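Local coordinates for putative uncharacterized protein (Archaeoglobus fulgidus, PDB 4KPP) that probably exchanges calcium ions for protons across the membrane, as a cation antiporter of the sodium/calcium exchanger family, at residues I330-L334 with K378-I382. Numbering follows the deposited sequence.
Sequences ILLDL and KRKEI. With CA (calcium ion), chain D.
The calcium-binding turn that follows helix 311-331 packs through Leu332 and Asp333 against Lys378, Glu381 and Ile382, at the start of helix 379-393. Leu332 carries the apolar part. With CG anti to the carbonyl carbon (chi1 -76°), the isobutyl group brings both methyls to Ile382, CD1 lying 3.7 Å from CG1 of Ile382. Leu375 of helix 357-377 touches both side chains. An alanine in place of Leu332 would probably open a gap beside Ile382 and Leu375. A water sits between the backbones, 2.9 Å from Leu332 O and 3.0 Å from Glu381 O, in hydrogen-bonding reach of both. Leu332 O and Glu381 OE1 are both acceptors, 3.3 Å apart; OE1 forms a salt bridge with Arg139 of helix 138-152. Asp333 turns its carboxylate to the calcium and binds it through OD1 (2.4 Å) and OD2 (2.7 Å). Ile330 O is another ligand (2.5 Å), and the backbone O of Lys335 and OE2 of Glu340 also bind the ion. Lys378, bent at chi2 and chi4, brings NZ within 3.9 Å of Asp333 OD2, too far for a direct bond. Leu331 to Leu334 form a type I beta turn, whose Asp333 carboxylate joins Ile330 O in holding the calcium.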
loop_
_atom_site.group_PDB
_atom_site.type_symbol
_atom_site.label_atom_id
_atom_site.label_comp_id
_atom_site.label_asym_id
_atom_site.label_seq_id
_atom_site.Cartn_x
_atom_site.Cartn_y
_atom_site.Cartn_z
ATOM N N ILE A 330 -4.030 -11.557 14.245
ATOM C CA ILE A 330 -2.843 -12.364 13.982
ATOM C C ILE A 330 -1.572 -11.668 14.461
ATOM O O ILE A 330 -0.656 -12.312 14.966
ATOM C CB ILE A 330 -2.731 -12.699 12.473
ATOM C CG1 ILE A 330 -3.719 -13.805 12.104
ATOM C CG2 ILE A 330 -1.314 -13.111 12.095
ATOM C CD1 ILE A 330 -3.659 -14.210 10.648
ATOM N N LEU A 331 -1.526 -10.348 14.316
ATOM C CA LEU A 331 -0.350 -9.577 14.710
ATOM C C LEU A 331 -0.195 -9.419 16.224
ATOM O O LEU A 331 0.871 -9.033 16.704
ATOM C CB LEU A 331 -0.389 -8.193 14.061
ATOM C CG LEU A 331 -0.441 -8.141 12.535
ATOM C CD1 LEU A 331 -0.500 -6.699 12.057
ATOM C CD2 LEU A 331 0.742 -8.874 11.917
ATOM N N LEU A 332 -1.257 -9.709 16.970
ATOM C CA LEU A 332 -1.281 -9.448 18.411
ATOM C C LEU A 332 -0.193 -10.170 19.219
ATOM O O LEU A 332 0.316 -9.627 20.201
ATOM C CB LEU A 332 -2.665 -9.750 18.993
ATOM C CG LEU A 332 -3.758 -8.713 18.724
ATOM C CD1 LEU A 332 -5.100 -9.225 19.218
ATOM C CD2 LEU A 332 -3.419 -7.378 19.376
ATOM N N ASP A 333 0.166 -11.382 18.807
ATOM C CA ASP A 333 1.203 -12.141 19.505
ATOM C C ASP A 333 2.610 -11.744 19.044
ATOM O O ASP A 333 3.599 -12.355 19.448
ATOM C CB ASP A 333 0.978 -13.651 19.348
ATOM C CG ASP A 333 0.822 -14.074 17.901
ATOM O OD1 ASP A 333 0.904 -13.196 17.016
ATOM O OD2 ASP A 333 0.629 -15.284 17.651
ATOM N N LEU A 334 2.685 -10.703 18.214
ATOM C CA LEU A 334 3.945 -10.218 17.645
ATOM C C LEU A 334 4.706 -11.312 16.897
ATOM O O LEU A 334 5.937 -11.314 16.857
ATOM C CB LEU A 334 4.836 -9.581 18.721
ATOM C CG LEU A 334 4.316 -8.277 19.333
ATOM C CD1 LEU A 334 5.314 -7.692 20.319
ATOM C CD2 LEU A 334 3.996 -7.277 18.235
ATOM N N LYS A 378 -6.119 -13.088 23.497
ATOM C CA LYS A 378 -4.977 -12.183 23.485
ATOM C C LYS A 378 -5.396 -10.780 23.901
ATOM O O LYS A 378 -4.855 -9.791 23.408
ATOM C CB LYS A 378 -4.355 -12.134 22.087
ATOM C CG LYS A 378 -3.973 -13.489 21.519
ATOM C CD LYS A 378 -2.809 -14.099 22.274
ATOM C CE LYS A 378 -2.489 -15.487 21.747
ATOM N NZ LYS A 378 -2.316 -15.486 20.266
ATOM N N ARG A 379 -6.363 -10.699 24.809
ATOM C CA ARG A 379 -6.897 -9.411 25.244
ATOM C C ARG A 379 -5.856 -8.561 25.964
ATOM O O ARG A 379 -5.938 -7.333 25.953
ATOM C CB ARG A 379 -8.126 -9.606 26.131
ATOM C CG ARG A 379 -7.888 -10.498 27.332
ATOM C CD ARG A 379 -9.128 -10.567 28.201
ATOM N NE ARG A 379 -9.040 -11.632 29.194
ATOM C CZ ARG A 379 -9.484 -12.868 28.998
ATOM N NH1 ARG A 379 -10.050 -13.196 27.844
ATOM N NH2 ARG A 379 -9.363 -13.777 29.955
ATOM N N LYS A 380 -4.879 -9.214 26.587
ATOM C CA LYS A 380 -3.795 -8.494 27.243
ATOM C C LYS A 380 -2.911 -7.808 26.206
ATOM O O LYS A 380 -2.329 -6.754 26.472
ATOM C CB LYS A 380 -2.961 -9.439 28.112
ATOM N N GLU A 381 -2.819 -8.409 25.024
ATOM C CA GLU A 381 -2.006 -7.860 23.944
ATOM C C GLU A 381 -2.647 -6.607 23.357
ATOM O O GLU A 381 -1.952 -5.707 22.889
ATOM C CB GLU A 381 -1.771 -8.910 22.854
ATOM C CG GLU A 381 -1.119 -10.190 23.365
ATOM C CD GLU A 381 0.288 -9.961 23.871
ATOM O OE1 GLU A 381 0.937 -9.008 23.396
ATOM O OE2 GLU A 381 0.747 -10.729 24.743
ATOM N N ILE A 382 -3.975 -6.559 23.385
ATOM C CA ILE A 382 -4.706 -5.381 22.938
ATOM C C ILE A 382 -4.537 -4.261 23.956
ATOM O O ILE A 382 -4.339 -3.105 23.589
ATOM C CB ILE A 382 -6.202 -5.688 22.726
ATOM C CG1 ILE A 382 -6.367 -6.821 21.710
ATOM C CG2 ILE A 382 -6.951 -4.440 22.264
ATOM C CD1 ILE A 382 -7.796 -7.267 21.518
HETATM CA CA CA D . 0.539 -14.563 15.062
HETATM O O HOH W 1 0.260 -6.895 21.162
#